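Local atomic coordinates of glutaconate coenzyme a-transferase (Acidaminococcus fermentans, PDB entry 1POI), a protein that catalyses the transfer of coenzyme A from acetyl-CoA to (R)-2-hydroxyglutarate and related acids such as glutaconate, a step in glutamate degradation. Residues H19-G23 and D56-L60; G24-D28 and Y73-S77. All coordinates share one frame; numbering follows the deposited sequence.

In the fold
Both contacts are largely buried and belong to the CoA-transferase fold, their centres about 11 Å apart. Contact 1 is the more central one. It joins strand 19-22, in the middle of the seven-stranded parallel sheet, to helix 55-62, and it is mostly apolar. Contact 2 continues directly from it in the sequence. There the chain leaves the strand, turns back on itself, and meets the region of the short strand 73-74. Its chemistry is more polar, with threonine, serine, asparagine and water. Both first segments come from one strand and the loop after it. Contact 1 touches no other protein chain, whereas contact 2 lies further from the centre of the chain, and another protein chain packs against part of it.

Contact 1. Residues H19-G23 and D56-L60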
ATOM      1  N   HIS A  19     -21.026  29.972  16.925  1.00 11.07           N
ATOM      2  CA  HIS A  19     -20.059  30.454  15.947  1.00 14.94           C
ATOM      3  C   HIS A  19     -19.576  29.113  15.424  1.00 18.00           C
ATOM      4  O   HIS A  19     -18.907  28.377  16.170  1.00 18.16           O
ATOM      5  CB  HIS A  19     -18.874  31.138  16.633  1.00 14.21           C
ATOM      6  CG  HIS A  19     -17.797  31.585  15.689  1.00 14.73           C
ATOM      7  ND1 HIS A  19     -17.004  30.703  14.984  1.00 15.53           N
ATOM      8  CD2 HIS A  19     -17.378  32.830  15.340  1.00 13.98           C
ATOM      9  CE1 HIS A  19     -16.145  31.389  14.242  1.00 16.06           C
ATOM     10  NE2 HIS A  19     -16.352  32.680  14.441  1.00  7.25           N
ATOM     11  N   ILE A  20     -19.969  28.762  14.197  1.00 19.13           N
ATOM     12  CA  ILE A  20     -19.584  27.476  13.600  1.00 18.25           C
ATOM     13  C   ILE A  20     -18.514  27.644  12.536  1.00 17.37           C
ATOM     14  O   ILE A  20     -18.198  28.763  12.106  1.00 16.26           O
ATOM     15  CB  ILE A  20     -20.772  26.783  12.870  1.00 19.07           C
ATOM     16  CG1 ILE A  20     -21.344  27.711  11.801  1.00 18.11           C
ATOM     17  CG2 ILE A  20     -21.824  26.322  13.844  1.00 17.29           C
ATOM     18  CD1 ILE A  20     -22.337  27.031  10.922  1.00 22.11           C
ATOM     19  N   ALA A  21     -17.948  26.510  12.140  1.00 16.84           N
ATOM     20  CA  ALA A  21     -16.951  26.448  11.078  1.00 15.53           C
ATOM     21  C   ALA A  21     -17.200  25.133  10.304  1.00 15.92           C
ATOM     22  O   ALA A  21     -17.357  24.041  10.891  1.00 10.43           O
ATOM     23  CB  ALA A  21     -15.542  26.514  11.643  1.00 13.35           C
ATOM     24  N   LEU A  22     -17.344  25.269   8.990  1.00 17.43           N
ATOM     25  CA  LEU A  22     -17.601  24.121   8.128  1.00 18.74           C
ATOM     26  C   LEU A  22     -16.344  23.788   7.336  1.00 18.29           C
ATOM     27  O   LEU A  22     -15.680  24.686   6.805  1.00 15.65           O
ATOM     28  CB  LEU A  22     -18.778  24.421   7.184  1.00 18.04           C
ATOM     29  CG  LEU A  22     -20.134  24.676   7.870  1.00 19.34           C
ATOM     30  CD1 LEU A  22     -21.074  25.374   6.929  1.00 20.18           C
ATOM     31  CD2 LEU A  22     -20.764  23.392   8.386  1.00 13.79           C
ATOM     32  N   GLY A  23     -15.993  22.507   7.319  1.00 17.19           N
ATOM     33  CA  GLY A  23     -14.824  22.067   6.584  1.00 20.77           C
ATOM     34  C   GLY A  23     -14.995  22.052   5.071  1.00 21.83           C
ATOM     35  O   GLY A  23     -16.013  22.540   4.557  1.00 24.49           O
ATOM     36  N   ASP A  56     -22.991  25.072   0.620  1.00 24.70           N
ATOM     37  CA  ASP A  56     -23.237  24.873   2.044  1.00 22.66           C
ATOM     38  C   ASP A  56     -23.653  26.197   2.738  1.00 21.96           C
ATOM     39  O   ASP A  56     -24.784  26.324   3.205  1.00 23.11           O
ATOM     40  CB  ASP A  56     -22.035  24.150   2.720  1.00 20.77           C
ATOM     41  CG  ASP A  56     -20.650  24.852   2.486  1.00 24.82           C
ATOM     42  OD1 ASP A  56     -20.434  25.599   1.500  1.00 20.48           O
ATOM     43  OD2 ASP A  56     -19.740  24.639   3.323  1.00 25.58           O
ATOM     44  N   TRP A  57     -22.806  27.218   2.711  1.00 19.48           N
ATOM     45  CA  TRP A  57     -23.178  28.468   3.337  1.00 18.94           C
ATOM     46  C   TRP A  57     -24.304  29.150   2.587  1.00 21.37           C
ATOM     47  O   TRP A  57     -25.016  29.978   3.153  1.00 24.42           O
ATOM     48  CB  TRP A  57     -21.980  29.400   3.485  1.00 20.91           C
ATOM     49  CG  TRP A  57     -21.139  29.026   4.663  1.00 23.85           C
ATOM     50  CD1 TRP A  57     -20.031  28.222   4.660  1.00 22.85           C
ATOM     51  CD2 TRP A  57     -21.396  29.349   6.039  1.00 24.91           C
ATOM     52  NE1 TRP A  57     -19.594  28.014   5.945  1.00 26.14           N
ATOM     53  CE2 TRP A  57     -20.409  28.694   6.814  1.00 26.42           C
ATOM     54  CE3 TRP A  57     -22.370  30.126   6.690  1.00 22.13           C
ATOM     55  CZ2 TRP A  57     -20.365  28.789   8.219  1.00 23.85           C
ATOM     56  CZ3 TRP A  57     -22.326  30.219   8.076  1.00 23.09           C
ATOM     57  CH2 TRP A  57     -21.326  29.554   8.828  1.00 21.13           C
ATOM     58  N   ASP A  58     -24.492  28.800   1.321  1.00 21.71           N
ATOM     59  CA  ASP A  58     -25.574  29.407   0.559  1.00 19.43           C
ATOM     60  C   ASP A  58     -26.886  28.907   1.099  1.00 18.87           C
ATOM     61  O   ASP A  58     -27.815  29.675   1.317  1.00 20.06           O
ATOM     62  CB  ASP A  58     -25.506  29.052  -0.907  1.00 20.13           C
ATOM     63  CG  ASP A  58     -26.237  30.048  -1.764  1.00 24.32           C
ATOM     64  OD1 ASP A  58     -25.922  31.245  -1.630  1.00 26.16           O
ATOM     65  OD2 ASP A  58     -27.109  29.649  -2.575  1.00 24.94           O
ATOM     66  N   MET A  59     -26.968  27.612   1.330  1.00 19.18           N
ATOM     67  CA  MET A  59     -28.197  27.060   1.838  1.00 19.94           C
ATOM     68  C   MET A  59     -28.570  27.654   3.196  1.00 22.79           C
ATOM     69  O   MET A  59     -29.715  28.066   3.389  1.00 25.14           O
ATOM     70  CB  MET A  59     -28.125  25.545   1.838  1.00 20.78           C
ATOM     71  CG  MET A  59     -28.034  24.986   0.419  1.00 20.49           C
ATOM     72  SD  MET A  59     -28.078  23.204   0.444  1.00 28.81           S
ATOM     73  CE  MET A  59     -29.775  22.908   0.628  1.00 25.60           C
ATOM     74  N   LEU A  60     -27.594  27.795   4.094  1.00 22.61           N
ATOM     75  CA  LEU A  60     -27.833  28.374   5.418  1.00 21.23           C
ATOM     76  C   LEU A  60     -28.308  29.827   5.285  1.00 20.92           C
ATOM     77  O   LEU A  60     -29.316  30.210   5.877  1.00 21.52           O
ATOM     78  CB  LEU A  60     -26.560  28.323   6.273  1.00 21.19           C
ATOM     79  CG  LEU A  60     -26.028  26.936   6.654  1.00 22.10           C
ATOM     80  CD1 LEU A  60     -24.686  27.048   7.383  1.00 14.61           C
ATOM     81  CD2 LEU A  60     -27.064  26.183   7.487  1.00 17.31           C
TER
HETATM   82  O   HOH W   1     -16.963  27.578   7.294  1.00 17.57           O
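Leu22 reaches over one face of the Trp57 indole. Leu22 CD1 stands 3.1 Å above the ring plane, offset toward the rim, and lies 3.2 Å from Trp57 NE1. Leu60, one turn further along the helix, sets its own CD1 over the same face, near Leu22 CD1 at 4.0 Å. The two leucine methyls thus share this side of the ring. Ile20 meets the far, six-membered end of the indole obliquely. Its CG1 lies between the backbone N and the carbonyl carbon (chi1 57°), and the chain runs on extended (chi2 171°). This brings both CG1 and CD1 of Ile20 up to Trp57 CH2, with CD1 at 3.4 Å. The one polar atom of the ring is not left bare: water 1 accepts a bond from Trp57 NE1 at 3.0 Å and another from Leu22 N at 2.9 Å. With an alanine in place of Trp57, a gap would probably open beside Ile20 CD1 and beneath the Leu22 and Leu60 methyls, and water 1 would be likely to lose one of its two donors. Asp56 sits at the polar margin. Its OD2 forms a salt bridge to Lys30, and its OD1 accepts from Gly54 N. Val35 of helix 32-40 also packs on Leu22, and the ring of Tyr69 meets Trp57. The arrangement is that of an alpha/beta fold, with a helix covering a central parallel strand. Their segment axes approach to 11.1 Å at an angle of 144°. The chemistry implies that burial of apolar surface joins helix to sheet, while a bridging water satisfies the indole N-H inside.

Contact 2. Residues G24-D28 and Y73-S77; sequences GFTTD and YTANS
Asn76 OD1 takes a hydrogen bond of 2.6 Å from water 2, which also donates to Thr26 O at 2.8 Å. A weak bond from Gly55 N reaches the same OD1. Water 2 therefore links the Thr26 carbonyl to the Asn76 side-chain carboxamide. Nearby, Ser77 OG and Tyr73 OH are hydrogen-bonded at 2.8 Å. Thr26 leans on this pair with its carbon atoms. Thr26 CB lies 3.3 Å from Ser77 OG, and Thr26 CG2 comes to the edge of the tyrosine ring, near the ring plane, 3.5 Å from Tyr73 CE1. Thr26 has OG1 between the backbone N and the carbonyl carbon (chi1 61°), which puts CG2 anti to the carbonyl carbon and facing the ring edge. Thr27 adds a second methyl, with CG2 3.7 Å from Ser77 O. Residues Phe25 to Asp28 form a type II' beta turn, closed by Asp28 N to Phe25 O; Phe25 N bonds back to Asp28 O. Asn76 is the centre of an inverse gamma turn. The Phe25 to Asp28 turn lies in the loop between strand 19-22 and helix 32-40. Thr26 and Tyr73 both bond through their backbones to strand 52-53, and helix 257-266 packs on Thr27 and Asn76. Helix 102-114 touches Tyr73, and another protein chain packs on Tyr73 and Ser77.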
ATOM      1  N   GLY A  24     -13.981  21.538   4.363  1.00 19.46           N
ATOM      2  CA  GLY A  24     -14.019  21.434   2.913  1.00 14.84           C
ATOM      3  C   GLY A  24     -13.717  22.712   2.169  1.00 14.33           C
ATOM      4  O   GLY A  24     -13.689  23.777   2.766  1.00 14.75           O
ATOM      5  N   PHE A  25     -13.504  22.599   0.860  1.00 15.95           N
ATOM      6  CA  PHE A  25     -13.178  23.728  -0.011  1.00 15.26           C
ATOM      7  C   PHE A  25     -14.157  23.691  -1.176  1.00 16.10           C
ATOM      8  O   PHE A  25     -14.163  22.729  -1.927  1.00 17.28           O
ATOM      9  CB  PHE A  25     -11.752  23.568  -0.543  1.00 13.40           C
ATOM     10  CG  PHE A  25     -11.149  24.831  -1.108  1.00  7.78           C
ATOM     11  CD1 PHE A  25     -11.523  25.304  -2.358  1.00  6.75           C
ATOM     12  CD2 PHE A  25     -10.186  25.531  -0.396  1.00  2.34           C
ATOM     13  CE1 PHE A  25     -10.947  26.460  -2.891  1.00  3.44           C
ATOM     14  CE2 PHE A  25      -9.606  26.679  -0.915  1.00  2.38           C
ATOM     15  CZ  PHE A  25      -9.991  27.143  -2.165  1.00  6.84           C
ATOM     16  N   THR A  26     -14.944  24.760  -1.327  1.00 16.72           N
ATOM     17  CA  THR A  26     -15.973  24.926  -2.371  1.00 17.13           C
ATOM     18  C   THR A  26     -16.737  23.660  -2.809  1.00 15.86           C
ATOM     19  O   THR A  26     -17.680  23.247  -2.118  1.00 17.29           O
ATOM     20  CB  THR A  26     -15.479  25.795  -3.558  1.00 15.38           C
ATOM     21  OG1 THR A  26     -14.353  25.183  -4.182  1.00 21.77           O
ATOM     22  CG2 THR A  26     -15.056  27.158  -3.057  1.00 12.80           C
ATOM     23  N   THR A  27     -16.401  23.067  -3.954  1.00 16.07           N
ATOM     24  CA  THR A  27     -17.083  21.833  -4.373  1.00 15.89           C
ATOM     25  C   THR A  27     -16.262  20.601  -4.010  1.00 15.89           C
ATOM     26  O   THR A  27     -16.485  19.524  -4.561  1.00 18.73           O
ATOM     27  CB  THR A  27     -17.358  21.767  -5.879  1.00 14.35           C
ATOM     28  OG1 THR A  27     -16.116  21.755  -6.595  1.00 18.06           O
ATOM     29  CG2 THR A  27     -18.186  22.941  -6.321  1.00 17.28           C
ATOM     30  N   ASP A  28     -15.313  20.754  -3.091  1.00 14.73           N
ATOM     31  CA  ASP A  28     -14.472  19.632  -2.665  1.00 14.77           C
ATOM     32  C   ASP A  28     -14.616  19.369  -1.155  1.00 14.78           C
ATOM     33  O   ASP A  28     -14.368  20.255  -0.340  1.00 18.51           O
ATOM     34  CB  ASP A  28     -12.996  19.887  -3.053  1.00  6.66           C
ATOM     35  CG  ASP A  28     -12.090  18.648  -2.857  1.00  9.77           C
ATOM     36  OD1 ASP A  28     -12.512  17.631  -2.244  1.00 10.64           O
ATOM     37  OD2 ASP A  28     -10.932  18.687  -3.333  1.00 11.89           O
ATOM     38  N   TYR A  73     -14.866  34.445   0.098  1.00 16.33           N
ATOM     39  CA  TYR A  73     -15.273  33.936  -1.208  1.00 14.62           C
ATOM     40  C   TYR A  73     -16.453  32.966  -1.068  1.00 18.07           C
ATOM     41  O   TYR A  73     -16.411  32.051  -0.223  1.00 18.64           O
ATOM     42  CB  TYR A  73     -14.065  33.217  -1.849  1.00 15.25           C
ATOM     43  CG  TYR A  73     -14.348  32.456  -3.124  1.00 11.39           C
ATOM     44  CD1 TYR A  73     -14.785  31.129  -3.085  1.00 10.64           C
ATOM     45  CD2 TYR A  73     -14.224  33.077  -4.364  1.00 12.25           C
ATOM     46  CE1 TYR A  73     -15.106  30.432  -4.248  1.00 12.43           C
ATOM     47  CE2 TYR A  73     -14.538  32.398  -5.536  1.00 14.02           C
ATOM     48  CZ  TYR A  73     -14.983  31.075  -5.470  1.00 17.73           C
ATOM     49  OH  TYR A  73     -15.331  30.421  -6.636  1.00 23.26           O
ATOM     50  N   THR A  74     -17.494  33.154  -1.889  1.00 19.63           N
ATOM     51  CA  THR A  74     -18.667  32.263  -1.859  1.00 21.54           C
ATOM     52  C   THR A  74     -19.199  31.928  -3.257  1.00 20.94           C
ATOM     53  O   THR A  74     -19.908  32.726  -3.863  1.00 17.39           O
ATOM     54  CB  THR A  74     -19.837  32.854  -1.035  1.00 22.19           C
ATOM     55  OG1 THR A  74     -19.311  33.564   0.089  1.00 28.59           O
ATOM     56  CG2 THR A  74     -20.735  31.743  -0.516  1.00 17.50           C
ATOM     57  N   ALA A  75     -18.927  30.712  -3.725  1.00 21.60           N
ATOM     58  CA  ALA A  75     -19.352  30.274  -5.054  1.00 20.45           C
ATOM     59  C   ALA A  75     -19.236  28.783  -5.187  1.00 19.73           C
ATOM     60  O   ALA A  75     -18.298  28.191  -4.689  1.00 21.63           O
ATOM     61  CB  ALA A  75     -18.488  30.905  -6.119  1.00 16.90           C
ATOM     62  N   ASN A  76     -20.193  28.161  -5.863  1.00 21.77           N
ATOM     63  CA  ASN A  76     -20.111  26.733  -6.092  1.00 21.22           C
ATOM     64  C   ASN A  76     -19.215  26.691  -7.353  1.00 24.10           C
ATOM     65  O   ASN A  76     -19.677  26.419  -8.464  1.00 24.71           O
ATOM     66  CB  ASN A  76     -21.505  26.164  -6.330  1.00 14.21           C
ATOM     67  CG  ASN A  76     -21.907  25.148  -5.272  1.00 14.63           C
ATOM     68  OD1 ASN A  76     -21.066  24.599  -4.560  1.00 12.78           O
ATOM     69  ND2 ASN A  76     -23.193  24.903  -5.152  1.00 14.71           N
ATOM     70  N   SER A  77     -17.951  27.067  -7.149  1.00 24.15           N
ATOM     71  CA  SER A  77     -16.920  27.175  -8.176  1.00 25.19           C
ATOM     72  C   SER A  77     -17.083  26.242  -9.367  1.00 26.83           C
ATOM     73  O   SER A  77     -17.107  25.020  -9.213  1.00 27.54           O
ATOM     74  CB  SER A  77     -15.543  26.969  -7.542  1.00 24.64           C
ATOM     75  OG  SER A  77     -15.440  27.622  -6.289  1.00 21.31           O
TER
HETATM   76  O   HOH W   2     -20.359  22.838  -2.752  1.00 31.70           O
HETATM   77  O   HOH W   3     -16.618  22.665  -8.947  1.00 22.03           O